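Local coordinates for esterase A (PDB 5GKV), which probably hydrolyses ester substrates as a serine hydrolase related to penicillin-binding proteins and beta-lactamases, at residues Ala25-Val30 with Ile379-Ala384; Ala335-His340 with Phe349-Arg354; Leu75-Ser80 with Asn265-Ala270. One frame throughout, in Å; residues are numbered along the deposited sequence.

Contact 1 of 3, residues Ala25-Val30 with Ile379-Ala384; sequences AAVREV and IEAAYA
Val-27 and Ala-381 mark the point where helix 25-35 and helix 373-384 run side by side in opposite directions, and they illustrate how alanines let two helices come near one another. The segment axes approach to 8.1 Å, with 162° between their directions, so the helices lie almost antiparallel. Val-27 shows how one branched residue meets such a partner. Its CB stands back from the partner helix. From there the side chain divides: CG1 lies anti to the backbone N (chi1 179°) and makes no contact across the pair, while CG2, beside the N, carries the whole contact. Val-27 CG2 lies against the backbone of Ala-381 and Ala-382, 3.5 Å from Ala-382 CA, and the same methyl is 3.9 Å from Ala-382 CB and 4.1 Å from Ala-381 CB. It thus settles between two successive alanines. Ala-381 CB in turn points at Ala-26 and Val-30. Val-30 CG2 approaches Ala-381 CB at 3.8 Å, and Ala-26 CB lies 4.3 Å and Ala-26 O 3.9 Å from the same Ala-381 CB; that carbonyl is already engaged within its own helix by Val-30 N. Beneath both helices runs strand 42-49, where Phe-45 meets Val-27 and Phe-47 meets Ala-382, so the pair lies on one face of the large antiparallel sheet. Such a pairing of the N-terminal and C-terminal helices on the sheet is characteristic of the alpha/beta domain of the serine beta-lactamase and penicillin-binding protein fold. Val-27 and the two alanines are buried, whereas Ala-26 lies at the solvent-exposed edge. No hydrogen bond or charge pair joins the two segments; methyl groups meet methyl groups and backbone, held by van der Waals contact and, probably, by the burial of apolar groups.

Contact 2 of 3, residues Ala335-His340 with Phe349-Arg354; sequences AEAFGH and FADPTR
Phe-338 and Ala-350 join the two strands of a beta hairpin through a pair of backbone hydrogen bonds: Phe-338 N to Ala-350 O at 3.0 Å and Ala-350 N to Phe-338 O at 2.7 Å. At the next, non-hydrogen-bonded pair, Gly-339 has no side chain and its CA comes within 4.0 Å of Phe-349 CA. The apolar contacts gather round the Phe-338 ring. Ala-350 CB sits over one face in a CH-pi contact, 4.1 Å from the centroid of the Phe-338 ring, while Pro-352 CG meets the ring edge, 3.4 Å from Phe-338 CE1. The polar contact lies beyond the strands, where Thr-353 OG1 donates to Glu-336 OE2 over 2.7 Å. The carboxylate is met on its anti side, 19° out of plane; bent at chi2 (-83°), Glu-336 crosses the threonine at about a right angle. Asp-351 OD1 accepts from Arg-354 N, an Asx motif, while its OD2 is taken by Tyr-383 OH and Thr-334 OG1. His-340, beside Lys-83, probably begins the family's third conserved motif, here His-Ser-Gly. The hairpin lies inside the large antiparallel sheet, between strands 323-324 and 356-362, with helix 294-301 against Phe-338 and helix 373-384 against Phe-349.

Contact 3 of 3, residues Leu75-Ser80 with Asn265-Ala270; sequences LTALFS and NGHATA
Thr-76 and Ala-268 form an antiparallel hydrogen-bonded pair with long bonds, Ala-268 N to Thr-76 O at 3.3 Å and a weak return bond from Thr-76 N to Ala-268 O, and the ladder tightens at Leu-78 N to Gly-266 O, 2.8 Å. A water bridges the same pair, accepting from Thr-76 OG1 and donating to Ala-268 O at 2.8 Å. His-267 turns its ring beneath the neighbouring backbone: with CG beside its own N (chi1 -73°), one face lies under Ala-77 CA, 4.0 Å from the centroid, and NE2 is 3.8 Å from Ala-77 CB. These strands belong to the small three-stranded antiparallel sheet, and strand 76-77 leads within a few residues, through a turn in the chain at Phe-79, to Ser-80, which with Lys-83 fits the Ser-x-x-Lys motif of the serine beta-lactamase family, consistent with a nucleophilic role. On the side of the ladder away from the histidine, Leu-78 CD1 packs against Ala-268 CB at 3.6 Å, and Leu-206 of strand 206-208 adjoins both. Leu-75 reaches strand 266-268 with one methyl, CD2, 3.9 Å from Ala-268 CA. Thr-269 then takes the N-cap position of helix 270-281, its OG1 bonding weakly to Ala-272 N.

Overall arrangement
Contact 2 pairs two strands of the large antiparallel sheet, and contact 1 two helices lying on one face of it; their centres are about 17 Å apart, and Ile-379 of helix 373-384 packs on Phe-349 of contact 2. Contact 3 belongs to the small sheet, about 20 Å from contact 2 and about 23 Å from contact 1 between centres, yet His-340, near the end of strand 338-341, touches Ser-80. Along the chain, contact 1 joins the two ends and encloses the others, with contact 3 closing before contact 2 opens. Local hairpin and distant segments thus converge: the terminal helices complete the alpha/beta domain, while contacts 2 and 3 bring strand 338-341 beside the probable active-site serine, as in related enzymes.

Contact 1 of 3, residues Ala25-Val30 with Ile379-Ala384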
ATOM      1  N   ALA A  25      15.467 -17.601  13.951  1.00 19.90           N
ATOM      2  CA  ALA A  25      16.482 -16.837  14.673  1.00 16.36           C
ATOM      3  C   ALA A  25      17.201 -15.844  13.770  1.00 16.85           C
ATOM      4  O   ALA A  25      17.577 -14.765  14.224  1.00 15.08           O
ATOM      5  CB  ALA A  25      17.498 -17.780  15.333  1.00 21.03           C
ATOM      6  N   ALA A  26      17.416 -16.189  12.493  1.00 16.21           N
ATOM      7  CA  ALA A  26      18.082 -15.252  11.588  1.00 19.52           C
ATOM      8  C   ALA A  26      17.294 -13.952  11.433  1.00 18.58           C
ATOM      9  O   ALA A  26      17.886 -12.876  11.260  1.00 14.95           O
ATOM     10  CB  ALA A  26      18.294 -15.897  10.210  1.00 17.52           C
ATOM     11  N   VAL A  27      15.967 -14.028  11.488  1.00 15.12           N
ATOM     12  CA  VAL A  27      15.163 -12.812  11.386  1.00 17.45           C
ATOM     13  C   VAL A  27      15.445 -11.892  12.569  1.00 14.99           C
ATOM     14  O   VAL A  27      15.647 -10.685  12.399  1.00 19.73           O
ATOM     15  CB  VAL A  27      13.669 -13.159  11.282  1.00 15.95           C
ATOM     16  CG1 VAL A  27      12.843 -11.882  11.197  1.00 16.18           C
ATOM     17  CG2 VAL A  27      13.423 -14.010  10.028  1.00 17.03           C
ATOM     18  N   ARG A  28      15.465 -12.451  13.789  1.00 15.03           N
ATOM     19  CA  ARG A  28      15.768 -11.627  14.960  1.00 17.96           C
ATOM     20  C   ARG A  28      17.152 -11.001  14.848  1.00 19.58           C
ATOM     21  O   ARG A  28      17.344  -9.829  15.198  1.00 18.55           O
ATOM     22  CB  ARG A  28      15.658 -12.450  16.253  1.00 20.88           C
ATOM     23  CG  ARG A  28      15.944 -11.627  17.521  1.00 23.53           C
ATOM     24  CD  ARG A  28      16.020 -12.479  18.790  1.00 26.31           C
ATOM     25  NE  ARG A  28      14.817 -13.265  19.113  1.00 41.45           N
ATOM     26  CZ  ARG A  28      13.828 -12.875  19.930  1.00 33.50           C
ATOM     27  NH1 ARG A  28      13.843 -11.675  20.507  1.00 32.20           N
ATOM     28  NH2 ARG A  28      12.804 -13.688  20.169  1.00 30.58           N
ATOM     29  N   GLU A  29      18.132 -11.758  14.338  1.00 18.00           N
ATOM     30  CA  GLU A  29      19.482 -11.217  14.180  1.00 18.71           C
ATOM     31  C   GLU A  29      19.495 -10.022  13.232  1.00 16.58           C
ATOM     32  O   GLU A  29      20.104  -8.982  13.530  1.00 16.43           O
ATOM     33  CB  GLU A  29      20.421 -12.302  13.655  1.00 22.61           C
ATOM     34  CG  GLU A  29      20.707 -13.409  14.644  1.00 30.50           C
ATOM     35  CD  GLU A  29      21.827 -13.051  15.609  1.00 36.91           C
ATOM     36  OE1 GLU A  29      22.669 -12.188  15.259  1.00 40.09           O
ATOM     37  OE2 GLU A  29      21.865 -13.639  16.708  1.00 43.90           O
ATOM     38  N   VAL A  30      18.852 -10.167  12.070  1.00 14.38           N
ATOM     39  CA  VAL A  30      18.797  -9.084  11.089  1.00 14.89           C
ATOM     40  C   VAL A  30      18.032  -7.895  11.651  1.00 14.41           C
ATOM     41  O   VAL A  30      18.448  -6.736  11.485  1.00 15.91           O
ATOM     42  CB  VAL A  30      18.172  -9.592   9.778  1.00 18.00           C
ATOM     43  CG1 VAL A  30      17.889  -8.424   8.825  1.00 17.44           C
ATOM     44  CG2 VAL A  30      19.113 -10.625   9.111  1.00 16.73           C
ATOM     45  N   ILE A 379      12.953  -9.840   5.051  1.00 14.63           N
ATOM     46  CA  ILE A 379      12.212 -10.815   4.254  1.00 16.79           C
ATOM     47  C   ILE A 379      13.150 -11.905   3.752  1.00 16.43           C
ATOM     48  O   ILE A 379      12.798 -13.089   3.725  1.00 15.48           O
ATOM     49  CB  ILE A 379      11.479 -10.101   3.101  1.00 15.77           C
ATOM     50  CG1 ILE A 379      10.396  -9.162   3.672  1.00 13.86           C
ATOM     51  CG2 ILE A 379      10.854 -11.107   2.131  1.00 16.55           C
ATOM     52  CD1 ILE A 379       9.830  -8.173   2.649  1.00 15.81           C
ATOM     53  N   GLU A 380      14.360 -11.525   3.352  1.00 13.34           N
ATOM     54  CA  GLU A 380      15.306 -12.527   2.872  1.00 13.48           C
ATOM     55  C   GLU A 380      15.718 -13.469   3.999  1.00 16.83           C
ATOM     56  O   GLU A 380      15.811 -14.688   3.799  1.00 19.47           O
ATOM     57  CB  GLU A 380      16.513 -11.824   2.232  1.00 17.30           C
ATOM     58  CG  GLU A 380      16.095 -11.122   0.923  1.00 18.30           C
ATOM     59  CD  GLU A 380      17.241 -10.447   0.185  1.00 28.03           C
ATOM     60  OE1 GLU A 380      18.267 -10.142   0.826  1.00 28.32           O
ATOM     61  OE2 GLU A 380      17.112 -10.228  -1.045  1.00 27.28           O
ATOM     62  N   ALA A 381      15.900 -12.941   5.209  1.00 12.58           N
ATOM     63  CA  ALA A 381      16.187 -13.809   6.348  1.00 14.98           C
ATOM     64  C   ALA A 381      15.026 -14.746   6.649  1.00 18.01           C
ATOM     65  O   ALA A 381      15.233 -15.910   7.036  1.00 15.15           O
ATOM     66  CB  ALA A 381      16.511 -12.971   7.588  1.00 17.75           C
ATOM     67  N   ALA A 382      13.792 -14.251   6.521  1.00 15.28           N
ATOM     68  CA  ALA A 382      12.644 -15.107   6.789  1.00 16.54           C
ATOM     69  C   ALA A 382      12.593 -16.256   5.789  1.00 18.87           C
ATOM     70  O   ALA A 382      12.400 -17.417   6.169  1.00 17.25           O
ATOM     71  CB  ALA A 382      11.355 -14.285   6.749  1.00 14.61           C
ATOM     72  N   TYR A 383      12.780 -15.947   4.495  1.00 17.14           N
ATOM     73  CA  TYR A 383      12.766 -17.002   3.483  1.00 17.16           C
ATOM     74  C   TYR A 383      13.927 -17.976   3.666  1.00 19.81           C
ATOM     75  O   TYR A 383      13.770 -19.178   3.418  1.00 19.62           O
ATOM     76  CB  TYR A 383      12.805 -16.400   2.076  1.00 16.92           C
ATOM     77  CG  TYR A 383      11.435 -16.079   1.514  1.00 20.85           C
ATOM     78  CD1 TYR A 383      10.893 -14.798   1.642  1.00 17.77           C
ATOM     79  CD2 TYR A 383      10.689 -17.047   0.839  1.00 18.72           C
ATOM     80  CE1 TYR A 383       9.632 -14.497   1.123  1.00 17.29           C
ATOM     81  CE2 TYR A 383       9.436 -16.755   0.317  1.00 21.67           C
ATOM     82  CZ  TYR A 383       8.917 -15.477   0.467  1.00 19.60           C
ATOM     83  OH  TYR A 383       7.683 -15.178  -0.048  1.00 17.46           O
ATOM     84  N   ALA A 384      15.104 -17.479   4.070  1.00 17.02           N
ATOM     85  CA  ALA A 384      16.244 -18.366   4.293  1.00 20.89           C
ATOM     86  C   ALA A 384      16.036 -19.277   5.495  1.00 22.60           C
ATOM     87  O   ALA A 384      16.803 -20.230   5.681  1.00 21.30           O
ATOM     88  CB  ALA A 384      17.532 -17.557   4.485  1.00 16.25           C
TER

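Contact 2 of 3, residues Ala335-His340 with Phe349-Arg354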
ATOM      1  N   ALA A 335       8.980 -14.887  -7.802  1.00 20.97           N
ATOM      2  CA  ALA A 335       8.699 -13.884  -8.827  1.00 20.54           C
ATOM      3  C   ALA A 335       7.248 -13.428  -8.788  1.00 17.91           C
ATOM      4  O   ALA A 335       6.967 -12.238  -8.971  1.00 20.77           O
ATOM      5  CB  ALA A 335       9.054 -14.426 -10.217  1.00 23.20           C
ATOM      6  N   GLU A 336       6.309 -14.348  -8.535  1.00 19.71           N
ATOM      7  CA  GLU A 336       4.885 -14.040  -8.594  1.00 22.68           C
ATOM      8  C   GLU A 336       4.302 -13.626  -7.241  1.00 23.00           C
ATOM      9  O   GLU A 336       3.083 -13.465  -7.131  1.00 19.53           O
ATOM     10  CB  GLU A 336       4.086 -15.225  -9.175  1.00 26.44           C
ATOM     11  CG  GLU A 336       4.122 -16.536  -8.380  1.00 25.30           C
ATOM     12  CD  GLU A 336       5.372 -17.394  -8.662  1.00 25.90           C
ATOM     13  OE1 GLU A 336       6.343 -16.916  -9.292  1.00 23.46           O
ATOM     14  OE2 GLU A 336       5.386 -18.567  -8.231  1.00 34.03           O
ATOM     15  N   ALA A 337       5.135 -13.434  -6.218  1.00 19.82           N
ATOM     16  CA  ALA A 337       4.648 -12.772  -5.013  1.00 17.72           C
ATOM     17  C   ALA A 337       4.275 -11.328  -5.346  1.00 17.73           C
ATOM     18  O   ALA A 337       4.668 -10.786  -6.384  1.00 16.76           O
ATOM     19  CB  ALA A 337       5.705 -12.822  -3.909  1.00 18.81           C
ATOM     20  N   PHE A 338       3.524 -10.694  -4.442  1.00 16.21           N
ATOM     21  CA  PHE A 338       2.936  -9.393  -4.740  1.00 16.40           C
ATOM     22  C   PHE A 338       2.614  -8.665  -3.443  1.00 16.90           C
ATOM     23  O   PHE A 338       2.453  -9.276  -2.378  1.00 17.80           O
ATOM     24  CB  PHE A 338       1.656  -9.531  -5.583  1.00 14.88           C
ATOM     25  CG  PHE A 338       0.585 -10.356  -4.922  1.00 19.27           C
ATOM     26  CD1 PHE A 338       0.558 -11.733  -5.084  1.00 15.58           C
ATOM     27  CD2 PHE A 338      -0.399  -9.759  -4.142  1.00 16.63           C
ATOM     28  CE1 PHE A 338      -0.421 -12.487  -4.488  1.00 16.97           C
ATOM     29  CE2 PHE A 338      -1.376 -10.525  -3.525  1.00 19.61           C
ATOM     30  CZ  PHE A 338      -1.394 -11.892  -3.712  1.00 18.10           C
ATOM     31  N   GLY A 339       2.452  -7.355  -3.566  1.00 18.45           N
ATOM     32  CA  GLY A 339       2.146  -6.528  -2.405  1.00 15.58           C
ATOM     33  C   GLY A 339       2.230  -5.070  -2.781  1.00 18.19           C
ATOM     34  O   GLY A 339       1.912  -4.685  -3.910  1.00 20.08           O
ATOM     35  N   HIS A 340       2.649  -4.258  -1.820  1.00 13.92           N
ATOM     36  CA  HIS A 340       2.910  -2.867  -2.134  1.00 17.29           C
ATOM     37  C   HIS A 340       3.808  -2.299  -1.051  1.00 18.88           C
ATOM     38  O   HIS A 340       3.834  -2.795   0.084  1.00 16.37           O
ATOM     39  CB  HIS A 340       1.609  -2.061  -2.270  1.00 14.05           C
ATOM     40  CG  HIS A 340       1.687  -0.958  -3.284  1.00 18.00           C
ATOM     41  ND1 HIS A 340       2.410   0.199  -3.078  1.00 16.49           N
ATOM     42  CD2 HIS A 340       1.120  -0.831  -4.510  1.00 16.59           C
ATOM     43  CE1 HIS A 340       2.308   0.978  -4.144  1.00 16.77           C
ATOM     44  NE2 HIS A 340       1.525   0.376  -5.025  1.00 17.45           N
ATOM     45  N   PHE A 349       3.412  -7.910   1.815  1.00 12.78           N
ATOM     46  CA  PHE A 349       3.423  -8.766   0.634  1.00 14.91           C
ATOM     47  C   PHE A 349       2.780 -10.108   0.950  1.00 16.82           C
ATOM     48  O   PHE A 349       2.703 -10.534   2.109  1.00 14.07           O
ATOM     49  CB  PHE A 349       4.852  -8.992   0.129  1.00 16.45           C
ATOM     50  CG  PHE A 349       5.657  -9.896   1.031  1.00 17.98           C
ATOM     51  CD1 PHE A 349       6.248  -9.393   2.185  1.00 17.72           C
ATOM     52  CD2 PHE A 349       5.770 -11.253   0.757  1.00 18.92           C
ATOM     53  CE1 PHE A 349       6.968 -10.234   3.043  1.00 17.97           C
ATOM     54  CE2 PHE A 349       6.486 -12.100   1.612  1.00 18.89           C
ATOM     55  CZ  PHE A 349       7.086 -11.590   2.742  1.00 18.94           C
ATOM     56  N   ALA A 350       2.383 -10.801  -0.121  1.00 15.70           N
ATOM     57  CA  ALA A 350       1.854 -12.155  -0.070  1.00 13.43           C
ATOM     58  C   ALA A 350       2.590 -13.020  -1.082  1.00 18.94           C
ATOM     59  O   ALA A 350       2.927 -12.555  -2.174  1.00 18.99           O
ATOM     60  CB  ALA A 350       0.346 -12.191  -0.381  1.00 16.72           C
ATOM     61  N   ASP A 351       2.815 -14.281  -0.731  1.00 16.99           N
ATOM     62  CA  ASP A 351       3.436 -15.253  -1.627  1.00 18.34           C
ATOM     63  C   ASP A 351       2.516 -16.466  -1.668  1.00 21.41           C
ATOM     64  O   ASP A 351       2.601 -17.356  -0.811  1.00 19.28           O
ATOM     65  CB  ASP A 351       4.842 -15.610  -1.152  1.00 20.00           C
ATOM     66  CG  ASP A 351       5.527 -16.637  -2.034  1.00 21.49           C
ATOM     67  OD1 ASP A 351       4.887 -17.186  -2.977  1.00 20.47           O
ATOM     68  OD2 ASP A 351       6.715 -16.912  -1.757  1.00 20.93           O
ATOM     69  N   PRO A 352       1.599 -16.527  -2.641  1.00 22.84           N
ATOM     70  CA  PRO A 352       0.681 -17.678  -2.692  1.00 21.60           C
ATOM     71  C   PRO A 352       1.386 -18.982  -2.996  1.00 23.83           C
ATOM     72  O   PRO A 352       0.863 -20.039  -2.632  1.00 26.49           O
ATOM     73  CB  PRO A 352      -0.302 -17.309  -3.813  1.00 24.64           C
ATOM     74  CG  PRO A 352      -0.220 -15.824  -3.917  1.00 24.03           C
ATOM     75  CD  PRO A 352       1.225 -15.478  -3.599  1.00 22.75           C
ATOM     76  N   THR A 353       2.550 -18.937  -3.656  1.00 19.18           N
ATOM     77  CA  THR A 353       3.246 -20.166  -4.022  1.00 24.11           C
ATOM     78  C   THR A 353       3.816 -20.869  -2.797  1.00 27.62           C
ATOM     79  O   THR A 353       3.722 -22.095  -2.678  1.00 24.50           O
ATOM     80  CB  THR A 353       4.357 -19.857  -5.018  1.00 26.76           C
ATOM     81  OG1 THR A 353       3.787 -19.268  -6.193  1.00 28.88           O
ATOM     82  CG2 THR A 353       5.105 -21.117  -5.396  1.00 29.36           C
ATOM     83  N   ARG A 354       4.424 -20.112  -1.885  1.00 22.21           N
ATOM     84  CA  ARG A 354       4.983 -20.673  -0.660  1.00 28.57           C
ATOM     85  C   ARG A 354       4.017 -20.599   0.519  1.00 25.21           C
ATOM     86  O   ARG A 354       4.303 -21.174   1.572  1.00 29.18           O
ATOM     87  CB  ARG A 354       6.293 -19.954  -0.303  1.00 25.77           C
ATOM     88  CG  ARG A 354       7.289 -19.814  -1.458  1.00 28.64           C
ATOM     89  CD  ARG A 354       8.082 -21.081  -1.671  1.00 33.53           C
ATOM     90  NE  ARG A 354       8.919 -21.404  -0.520  1.00 32.91           N
ATOM     91  CZ  ARG A 354      10.184 -21.021  -0.379  1.00 36.01           C
ATOM     92  NH1 ARG A 354      10.779 -20.288  -1.317  1.00 32.71           N
ATOM     93  NH2 ARG A 354      10.860 -21.377   0.708  1.00 36.42           N
TER

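Contact 3 of 3, residues Leu75-Ser80 with Asn265-Ala270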
ATOM      1  N   LEU A  75       0.251   2.309  16.268  1.00 12.20           N
ATOM      2  CA  LEU A  75      -0.130   2.449  14.861  1.00 12.45           C
ATOM      3  C   LEU A  75       0.859   3.345  14.127  1.00 14.96           C
ATOM      4  O   LEU A  75       1.450   4.253  14.721  1.00 16.31           O
ATOM      5  CB  LEU A  75      -1.532   3.059  14.725  1.00 14.99           C
ATOM      6  CG  LEU A  75      -2.685   2.229  15.276  1.00 14.79           C
ATOM      7  CD1 LEU A  75      -3.971   3.059  15.282  1.00 13.33           C
ATOM      8  CD2 LEU A  75      -2.827   0.986  14.400  1.00 16.10           C
ATOM      9  N   THR A  76       1.032   3.091  12.821  1.00 12.56           N
ATOM     10  CA  THR A  76       1.906   3.921  11.990  1.00 14.72           C
ATOM     11  C   THR A  76       1.223   4.198  10.662  1.00 13.61           C
ATOM     12  O   THR A  76       0.559   3.322  10.099  1.00 12.96           O
ATOM     13  CB  THR A  76       3.292   3.262  11.729  1.00 15.07           C
ATOM     14  OG1 THR A  76       3.887   2.877  12.976  1.00 14.40           O
ATOM     15  CG2 THR A  76       4.254   4.235  11.054  1.00 15.26           C
ATOM     16  N   ALA A  77       1.400   5.412  10.154  1.00 14.39           N
ATOM     17  CA  ALA A  77       0.991   5.711   8.784  1.00 16.33           C
ATOM     18  C   ALA A  77       1.696   4.792   7.785  1.00 13.75           C
ATOM     19  O   ALA A  77       2.912   4.631   7.825  1.00 15.41           O
ATOM     20  CB  ALA A  77       1.299   7.176   8.463  1.00 17.10           C
ATOM     21  N   LEU A  78       0.923   4.215   6.858  1.00 13.63           N
ATOM     22  CA  LEU A  78       1.438   3.232   5.912  1.00 15.32           C
ATOM     23  C   LEU A  78       1.840   3.833   4.572  1.00 14.21           C
ATOM     24  O   LEU A  78       2.533   3.167   3.796  1.00 14.44           O
ATOM     25  CB  LEU A  78       0.383   2.138   5.654  1.00 15.61           C
ATOM     26  CG  LEU A  78      -0.122   1.377   6.879  1.00 15.52           C
ATOM     27  CD1 LEU A  78      -1.239   0.365   6.469  1.00 12.52           C
ATOM     28  CD2 LEU A  78       1.041   0.673   7.630  1.00 12.71           C
ATOM     29  N   PHE A  79       1.418   5.062   4.288  1.00 15.88           N
ATOM     30  CA  PHE A  79       1.584   5.715   2.987  1.00 16.48           C
ATOM     31  C   PHE A  79       1.159   4.720   1.907  1.00 16.34           C
ATOM     32  O   PHE A  79       0.105   4.088   2.064  1.00 16.87           O
ATOM     33  CB  PHE A  79       3.001   6.275   2.878  1.00 18.58           C
ATOM     34  CG  PHE A  79       3.261   7.348   3.888  1.00 19.98           C
ATOM     35  CD1 PHE A  79       2.736   8.621   3.700  1.00 21.73           C
ATOM     36  CD2 PHE A  79       3.948   7.073   5.058  1.00 20.68           C
ATOM     37  CE1 PHE A  79       2.923   9.610   4.654  1.00 25.69           C
ATOM     38  CE2 PHE A  79       4.143   8.055   6.010  1.00 20.64           C
ATOM     39  CZ  PHE A  79       3.632   9.320   5.811  1.00 21.86           C
ATOM     40  N   SER A  80       1.937   4.532   0.839  1.00 15.87           N
ATOM     41  CA  SER A  80       1.441   3.778  -0.306  0.52 16.92           C
ATOM     42  C   SER A  80       1.345   2.283  -0.042  1.00 13.36           C
ATOM     43  O   SER A  80       0.796   1.570  -0.880  1.00 14.66           O
ATOM     44  CB  SER A  80       2.306   4.053  -1.542  0.52 17.57           C
ATOM     45  OG  SER A  80       3.690   4.078  -1.237  0.52 18.09           O
ATOM     46  N   ASN A 265      -3.073   7.032   3.428  1.00 22.42           N
ATOM     47  CA  ASN A 265      -3.255   7.363   4.844  1.00 21.37           C
ATOM     48  C   ASN A 265      -3.834   6.214   5.662  1.00 20.78           C
ATOM     49  O   ASN A 265      -4.410   6.446   6.732  1.00 23.40           O
ATOM     50  CB  ASN A 265      -4.105   8.630   5.020  1.00 23.89           C
ATOM     51  CG  ASN A 265      -5.591   8.360   4.960  1.00 24.42           C
ATOM     52  OD1 ASN A 265      -6.050   7.458   4.250  1.00 24.59           O
ATOM     53  ND2 ASN A 265      -6.363   9.153   5.705  1.00 27.32           N
ATOM     54  N   GLY A 266      -3.678   4.977   5.211  1.00 19.05           N
ATOM     55  CA  GLY A 266      -3.940   3.860   6.098  1.00 17.58           C
ATOM     56  C   GLY A 266      -3.019   3.882   7.307  1.00 16.30           C
ATOM     57  O   GLY A 266      -1.893   4.392   7.257  1.00 17.62           O
ATOM     58  N   HIS A 267      -3.514   3.326   8.410  1.00 14.02           N
ATOM     59  CA  HIS A 267      -2.750   3.136   9.639  1.00 15.78           C
ATOM     60  C   HIS A 267      -2.906   1.697  10.109  1.00 18.01           C
ATOM     61  O   HIS A 267      -4.032   1.180  10.158  1.00 14.07           O
ATOM     62  CB  HIS A 267      -3.229   4.090  10.741  1.00 15.67           C
ATOM     63  CG  HIS A 267      -2.828   5.513  10.516  1.00 20.31           C
ATOM     64  ND1 HIS A 267      -3.478   6.329   9.613  1.00 23.16           N
ATOM     65  CD2 HIS A 267      -1.839   6.263  11.060  1.00 18.57           C
ATOM     66  CE1 HIS A 267      -2.904   7.521   9.612  1.00 23.27           C
ATOM     67  NE2 HIS A 267      -1.910   7.510  10.482  1.00 20.37           N
ATOM     68  N   ALA A 268      -1.798   1.064  10.502  1.00 16.39           N
ATOM     69  CA  ALA A 268      -1.876  -0.346  10.871  1.00 13.38           C
ATOM     70  C   ALA A 268      -0.665  -0.733  11.705  1.00 14.20           C
ATOM     71  O   ALA A 268       0.315   0.009  11.799  1.00 17.14           O
ATOM     72  CB  ALA A 268      -1.960  -1.251   9.643  1.00 12.45           C
ATOM     73  N   THR A 269      -0.732  -1.938  12.265  1.00 13.83           N
ATOM     74  CA  THR A 269       0.435  -2.629  12.797  1.00 12.90           C
ATOM     75  C   THR A 269       0.930  -3.642  11.772  1.00 15.31           C
ATOM     76  O   THR A 269       0.204  -4.038  10.848  1.00 13.07           O
ATOM     77  CB  THR A 269       0.117  -3.371  14.096  1.00 13.13           C
ATOM     78  OG1 THR A 269      -0.780  -4.451  13.799  1.00 14.59           O
ATOM     79  CG2 THR A 269      -0.489  -2.437  15.144  1.00 13.61           C
ATOM     80  N   ALA A 270       2.182  -4.061  11.941  1.00 11.36           N
ATOM     81  CA  ALA A 270       2.749  -5.039  11.013  1.00 11.98           C
ATOM     82  C   ALA A 270       1.984  -6.361  11.025  1.00 11.81           C
ATOM     83  O   ALA A 270       1.652  -6.871   9.936  1.00 15.48           O
ATOM     84  CB  ALA A 270       4.236  -5.222  11.322  1.00 11.54           C
TER
HETATM   85  O   HOH W   1       2.513   0.306  13.446  1.00 14.56           O